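Local atomic coordinates of 3-phosphoshikimate 1-carboxyvinyltransferase (Streptomyces sviceus, PDB entry 7M0O), a protein that probably transfers the enolpyruvyl group of phosphoenolpyruvate to the 5-hydroxyl of shikimate-3-phosphate, the sixth of seven steps on the route to chorismate. Residues Asn289-Ser294 and Ile313-Asn318; Cys324-Ala329 and Asp365-Met370. All blocks are in the same frame, centred on the assembly; numbering follows the deposited sequence.

Interaction 1 (Asn289-Ser294 and Ile313-Asn318)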
loop_
_atom_site.group_PDB
_atom_site.type_symbol
_atom_site.label_atom_id
_atom_site.label_comp_id
_atom_site.label_asym_id
_atom_site.label_seq_id
_atom_site.Cartn_x
_atom_site.Cartn_y
_atom_site.Cartn_z
ATOM N N ASN A 289 -17.665 3.720 -13.655
ATOM C CA ASN A 289 -17.836 2.837 -12.507
ATOM C C ASN A 289 -16.484 2.718 -11.819
ATOM O O ASN A 289 -15.547 2.144 -12.386
ATOM C CB ASN A 289 -18.362 1.479 -12.972
ATOM C CG ASN A 289 -18.551 0.490 -11.834
ATOM O OD1 ASN A 289 -17.718 0.373 -10.929
ATOM N ND2 ASN A 289 -19.651 -0.248 -11.889
ATOM N N MET A 290 -16.361 3.268 -10.600
ATOM C CA MET A 290 -15.076 3.269 -9.904
ATOM C C MET A 290 -15.051 2.348 -8.682
ATOM O O MET A 290 -14.251 2.552 -7.765
ATOM C CB MET A 290 -14.689 4.705 -9.527
ATOM C CG MET A 290 -14.473 5.584 -10.767
ATOM S SD MET A 290 -13.796 7.259 -10.457
ATOM C CE MET A 290 -12.031 6.936 -10.321
ATOM N N ARG A 291 -15.910 1.316 -8.665
ATOM C CA ARG A 291 -15.962 0.391 -7.524
ATOM C C ARG A 291 -14.587 -0.170 -7.173
ATOM O O ARG A 291 -14.195 -0.204 -6.000
ATOM C CB ARG A 291 -16.933 -0.758 -7.807
ATOM C CG ARG A 291 -16.982 -1.771 -6.659
ATOM C CD ARG A 291 -17.963 -2.889 -6.947
ATOM N NE ARG A 291 -17.890 -3.303 -8.345
ATOM C CZ ARG A 291 -17.047 -4.212 -8.815
ATOM N NH1 ARG A 291 -16.199 -4.821 -7.995
ATOM N NH2 ARG A 291 -17.054 -4.514 -10.106
ATOM N N ASP A 292 -13.842 -0.627 -8.177
ATOM C CA ASP A 292 -12.580 -1.312 -7.946
ATOM C C ASP A 292 -11.372 -0.382 -7.932
ATOM O O ASP A 292 -10.252 -0.859 -7.706
ATOM C CB ASP A 292 -12.385 -2.404 -9.001
ATOM C CG ASP A 292 -13.388 -3.523 -8.851
ATOM O OD1 ASP A 292 -13.761 -3.802 -7.690
ATOM O OD2 ASP A 292 -13.799 -4.105 -9.878
ATOM N N ILE A 293 -11.562 0.921 -8.158
ATOM C CA ILE A 293 -10.483 1.903 -8.026
ATOM C C ILE A 293 -10.957 3.076 -7.167
ATOM O O ILE A 293 -10.650 4.237 -7.451
ATOM C CB ILE A 293 -9.974 2.383 -9.406
ATOM C CG1 ILE A 293 -11.111 2.865 -10.320
ATOM C CG2 ILE A 293 -9.186 1.266 -10.104
ATOM C CD1 ILE A 293 -10.596 3.676 -11.512
ATOM N N SER A 294 -11.685 2.786 -6.084
ATOM C CA SER A 294 -12.454 3.833 -5.420
ATOM C C SER A 294 -11.599 4.859 -4.667
ATOM O O SER A 294 -12.072 5.980 -4.450
ATOM C CB SER A 294 -13.477 3.210 -4.461
ATOM O OG SER A 294 -12.851 2.442 -3.461
ATOM N N ILE A 313 -19.895 9.426 -11.383
ATOM C CA ILE A 313 -19.105 8.348 -10.790
ATOM C C ILE A 313 -20.063 7.393 -10.084
ATOM O O ILE A 313 -20.806 7.807 -9.190
ATOM C CB ILE A 313 -18.044 8.903 -9.824
ATOM C CG1 ILE A 313 -17.108 9.875 -10.546
ATOM C CG2 ILE A 313 -17.215 7.770 -9.206
ATOM C CD1 ILE A 313 -16.051 10.466 -9.607
ATOM N N GLU A 314 -20.065 6.115 -10.489
ATOM C CA GLU A 314 -21.072 5.163 -10.047
ATOM C C GLU A 314 -20.429 4.000 -9.299
ATOM O O GLU A 314 -19.234 3.721 -9.450
ATOM C CB GLU A 314 -21.884 4.606 -11.238
ATOM C CG GLU A 314 -22.833 5.612 -11.839
ATOM C CD GLU A 314 -23.638 5.064 -12.997
ATOM O OE1 GLU A 314 -23.283 3.995 -13.542
ATOM O OE2 GLU A 314 -24.622 5.729 -13.375
ATOM N N ASP A 315 -21.252 3.328 -8.479
ATOM C CA ASP A 315 -20.871 2.097 -7.780
ATOM C C ASP A 315 -19.788 2.359 -6.728
ATOM O O ASP A 315 -18.886 1.541 -6.531
ATOM C CB ASP A 315 -20.428 1.017 -8.773
ATOM C CG ASP A 315 -20.736 -0.413 -8.299
ATOM O OD1 ASP A 315 -21.240 -0.624 -7.166
ATOM O OD2 ASP A 315 -20.461 -1.345 -9.083
ATOM N N VAL A 316 -19.906 3.480 -6.009
ATOM C CA VAL A 316 -18.899 3.862 -5.028
ATOM C C VAL A 316 -19.531 3.985 -3.643
ATOM O O VAL A 316 -19.203 4.899 -2.882
ATOM C CB VAL A 316 -18.178 5.167 -5.434
ATOM C CG1 VAL A 316 -17.182 4.877 -6.556
ATOM C CG2 VAL A 316 -19.178 6.266 -5.877
ATOM N N ALA A 317 -20.418 3.041 -3.299
ATOM C CA ALA A 317 -20.889 2.941 -1.921
ATOM C C ALA A 317 -19.734 2.871 -0.935
ATOM O O ALA A 317 -19.823 3.431 0.170
ATOM C CB ALA A 317 -21.783 1.705 -1.750
ATOM N N ASN A 318 -18.638 2.218 -1.331
ATOM C CA ASN A 318 -17.509 2.001 -0.428
ATOM C C ASN A 318 -16.859 3.309 -0.001
ATOM O O ASN A 318 -16.264 3.376 1.079
ATOM C CB ASN A 318 -16.467 1.066 -1.073
ATOM C CG ASN A 318 -16.214 1.367 -2.561
ATOM O OD1 ASN A 318 -16.483 2.467 -3.038
ATOM N ND2 ASN A 318 -15.703 0.375 -3.293
#
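The parallel pairing of strands 286-289 and 311-314 ends here, with Asn-289 beside Glu-314, and the two segments leave the sheet as loops that stay in touch. The last bond of the pairing runs from Met-290 N to Glu-314 O (3.1 Å). Beyond it, side chains take over. Asn-289, with CG anti to the backbone N (chi1 179°), holds its amide beside the carbonyl carbon, where OD1 accepts from Arg-291 N in an Asx turn; ND2 donates to Asp-315 OD2 (3.1 Å), on the lone pair away from the other oxygen. The same OD2 takes a weak hydrogen bond from Arg-291 NE (3.3 Å), part of a salt bridge at the guanidinium edge, and Arg-291 NH1 turns to Asp-292 OD1 (2.7 Å). Further on, Asn-318, predicted to bind shikimate-3-phosphate, reaches Arg-291 O through ND2 (3.2 Å) in the carbonyl plane, with OD1 against Ser-294 CB (3.4 Å). Beneath these polar groups, the unbranched, bent chain of buried Met-290 lays SD on Ile-313 CG2 (3.7 Å) and CB against Val-316 CG1. Met-290 and Ile-313 continue onto Leu-300 of helix 297-303, Met-290 also meets Phe-257 of helix 257-263, and strand 347-351 flanks Ile-313 through Ile-348.

Interaction 2 (Cys324-Ala329 and Asp365-Met370). With PO4 (phosphate ion), chain B.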
loop_
_atom_site.group_PDB
_atom_site.type_symbol
_atom_site.label_atom_id
_atom_site.label_comp_id
_atom_site.label_asym_id
_atom_site.label_seq_id
_atom_site.Cartn_x
_atom_site.Cartn_y
_atom_site.Cartn_z
ATOM N N CYS A 324 -13.982 9.296 6.715
ATOM C CA CYS A 324 -14.954 10.316 6.367
ATOM C C CYS A 324 -15.741 9.820 5.160
ATOM O O CYS A 324 -15.262 8.978 4.392
ATOM C CB CYS A 324 -14.274 11.691 6.076
ATOM S SG CYS A 324 -13.400 11.965 4.464
ATOM N N ASP A 325 -16.970 10.306 5.023
ATOM C CA ASP A 325 -17.762 10.023 3.826
ATOM C C ASP A 325 -17.151 10.833 2.687
ATOM O O ASP A 325 -17.353 12.041 2.598
ATOM C CB ASP A 325 -19.234 10.361 4.054
ATOM C CG ASP A 325 -20.129 9.962 2.869
ATOM O OD1 ASP A 325 -19.641 10.008 1.723
ATOM O OD2 ASP A 325 -21.321 9.619 3.072
ATOM N N ARG A 326 -16.399 10.162 1.810
ATOM C CA ARG A 326 -15.662 10.856 0.755
ATOM C C ARG A 326 -16.563 11.325 -0.372
ATOM O O ARG A 326 -16.241 12.315 -1.043
ATOM C CB ARG A 326 -14.570 9.951 0.172
ATOM C CG ARG A 326 -13.365 9.790 1.061
ATOM C CD ARG A 326 -12.333 8.866 0.451
ATOM N NE ARG A 326 -11.146 8.830 1.291
ATOM C CZ ARG A 326 -10.152 7.956 1.174
ATOM N NH1 ARG A 326 -10.183 7.005 0.257
ATOM N NH2 ARG A 326 -9.110 8.038 1.986
ATOM N N LEU A 327 -17.678 10.631 -0.591
ATOM C CA LEU A 327 -18.673 11.094 -1.546
ATOM C C LEU A 327 -19.250 12.433 -1.099
ATOM O O LEU A 327 -19.238 13.407 -1.858
ATOM C CB LEU A 327 -19.761 10.028 -1.714
ATOM C CG LEU A 327 -20.627 10.047 -2.981
ATOM C CD1 LEU A 327 -21.263 8.681 -3.296
ATOM C CD2 LEU A 327 -21.711 11.107 -2.871
ATOM N N GLU A 328 -19.690 12.523 0.159
ATOM C CA GLU A 328 -20.239 13.788 0.641
ATOM C C GLU A 328 -19.175 14.876 0.708
ATOM O O GLU A 328 -19.473 16.048 0.454
ATOM C CB GLU A 328 -20.881 13.609 2.013
ATOM C CG GLU A 328 -22.136 12.769 2.026
ATOM C CD GLU A 328 -23.305 13.408 1.288
ATOM O OE1 GLU A 328 -23.439 14.650 1.294
ATOM O OE2 GLU A 328 -24.086 12.659 0.680
ATOM N N ALA A 329 -17.942 14.518 1.092
ATOM C CA ALA A 329 -16.878 15.512 1.205
ATOM C C ALA A 329 -16.521 16.102 -0.154
ATOM O O ALA A 329 -16.287 17.309 -0.270
ATOM C CB ALA A 329 -15.641 14.893 1.856
ATOM N N ASP A 365 -8.836 14.001 5.776
ATOM C CA ASP A 365 -8.662 12.971 4.754
ATOM C C ASP A 365 -7.604 13.393 3.738
ATOM O O ASP A 365 -7.802 14.363 2.988
ATOM C CB ASP A 365 -9.987 12.693 4.043
ATOM C CG ASP A 365 -9.957 11.409 3.239
ATOM O OD1 ASP A 365 -8.952 11.153 2.546
ATOM O OD2 ASP A 365 -10.944 10.651 3.318
ATOM N N HIS A 366 -6.497 12.637 3.707
ATOM C CA HIS A 366 -5.379 12.911 2.797
ATOM C C HIS A 366 -5.813 12.998 1.333
ATOM O O HIS A 366 -5.300 13.835 0.575
ATOM C CB HIS A 366 -4.298 11.841 2.965
ATOM C CG HIS A 366 -4.806 10.429 2.946
ATOM N ND1 HIS A 366 -5.742 9.949 3.844
ATOM C CD2 HIS A 366 -4.491 9.389 2.143
ATOM C CE1 HIS A 366 -5.979 8.676 3.587
ATOM N NE2 HIS A 366 -5.236 8.312 2.558
ATOM N N ARG A 367 -6.751 12.143 0.913
ATOM C CA ARG A 367 -7.169 12.145 -0.489
ATOM C C ARG A 367 -8.034 13.354 -0.847
ATOM O O ARG A 367 -8.033 13.779 -1.999
ATOM C CB ARG A 367 -7.907 10.851 -0.819
ATOM C CG ARG A 367 -7.138 9.608 -0.351
ATOM C CD ARG A 367 -7.104 8.503 -1.395
ATOM N NE ARG A 367 -6.243 7.430 -0.900
ATOM C CZ ARG A 367 -4.949 7.318 -1.194
ATOM N NH1 ARG A 367 -4.364 8.203 -2.000
ATOM N NH2 ARG A 367 -4.237 6.337 -0.671
ATOM N N ILE A 368 -8.767 13.935 0.108
ATOM C CA ILE A 368 -9.479 15.177 -0.187
ATOM C C ILE A 368 -8.484 16.313 -0.434
ATOM O O ILE A 368 -8.642 17.102 -1.371
ATOM C CB ILE A 368 -10.479 15.520 0.938
ATOM C CG1 ILE A 368 -11.513 14.406 1.112
ATOM C CG2 ILE A 368 -11.176 16.870 0.663
ATOM C CD1 ILE A 368 -12.346 14.108 -0.150
ATOM N N VAL A 369 -7.429 16.408 0.386
ATOM C CA VAL A 369 -6.437 17.465 0.193
ATOM C C VAL A 369 -5.677 17.260 -1.114
ATOM O O VAL A 369 -5.508 18.191 -1.910
ATOM C CB VAL A 369 -5.476 17.529 1.398
ATOM C CG1 VAL A 369 -4.314 18.500 1.094
ATOM C CG2 VAL A 369 -6.231 17.989 2.627
ATOM N N MET A 370 -5.196 16.037 -1.356
ATOM C CA MET A 370 -4.392 15.819 -2.554
ATOM C C MET A 370 -5.225 16.010 -3.817
ATOM O O MET A 370 -4.738 16.551 -4.815
ATOM C CB MET A 370 -3.744 14.435 -2.506
ATOM C CG MET A 370 -2.636 14.364 -1.447
ATOM S SD MET A 370 -1.627 12.868 -1.442
ATOM C CE MET A 370 -2.746 11.692 -0.729
HETATM P P PO4 B . -6.781 4.989 1.873
HETATM O O1 PO4 B . -6.727 3.653 1.182
HETATM O O2 PO4 B . -7.635 5.905 1.032
HETATM O O3 PO4 B . -5.372 5.517 2.005
HETATM O O4 PO4 B . -7.394 4.765 3.231
#
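Arg-326 and Asp-365 carry the ionic part of this contact. Arg-326 NE donates to Asp-365 OD2 at 2.7 Å in an almost straight bond (177°), lying in the guanidinium plane and meeting the oxygen on its syn side; a weak second bond runs from Arg-326 NH2 to Asp-365 OD1. The arginine chain is extended from CG to NE, which carries its flat head across to the other helix. Cys-324 SG also sits close to Asp-365 OD2 (3.0 Å), a small, polarisable neighbour for a buried carboxylate.

Both helices begin here, and each has an aspartate as N-cap. Asp-325 OD1 accepts from Glu-328 N, and Asp-365 OD1 from Arg-367 N, so Asp-365 caps its own helix while gripping Arg-326. The N-termini of helices 326-336 and 366-375 thus bring Arg-326 and Arg-367, both predicted to bind phosphoenolpyruvate, to one anion site, occupied by a phosphate ion probably from the crystallisation liquor.

Three donors share its O2: Arg-326 NH1, Arg-326 NH2 and Arg-367 NE, the last two each at 2.8 Å. O3 receives His-366 NE2 (2.9 Å) and Arg-367 NH2. The Arg-367 chain bends at chi2 (-135°). Its guanidinium plane stands nearly perpendicular to that of Arg-326, and each of the two groups meets the phosphate with its edge. Asp-295, the predicted proton acceptor, forms a long, weak ion pair with Arg-326 NH1, while Tyr-228 binds Arg-367 NH1.

Packing adds two contacts. The methylene CG of Arg-367 lies over one face of the Arg-326 guanidinium, offset toward its rim and 3.4 Å from NH2 of Arg-326. Farther along the helices comes an apolar contact, Ala-329 CB on Ile-368 CD1 (3.9 Å), the short alanine leaving room for the branched isoleucine.

In the fold
Interaction 1 closes before interaction 2 opens along the chain, and their centres lie about 14 Å apart on the same side of the chain's centre. Strand 311-314 is followed in the chain by helix 326-336, and the two contacts touch where Val-316 CG2 packs on Leu-327 CD1 (4.1 Å). Interaction 1 is partly buried: the ends of two paired strands run out into loops, and its polar groups, exposed or partly so, bind one another above a small apolar layer. Interaction 2 is buried and joins helix starts, where a salt bridge and a bound anion dominate. Asp-295, which directly follows 289-294, links the two by its weak pairing with Arg-326, placing both beside the predicted active site.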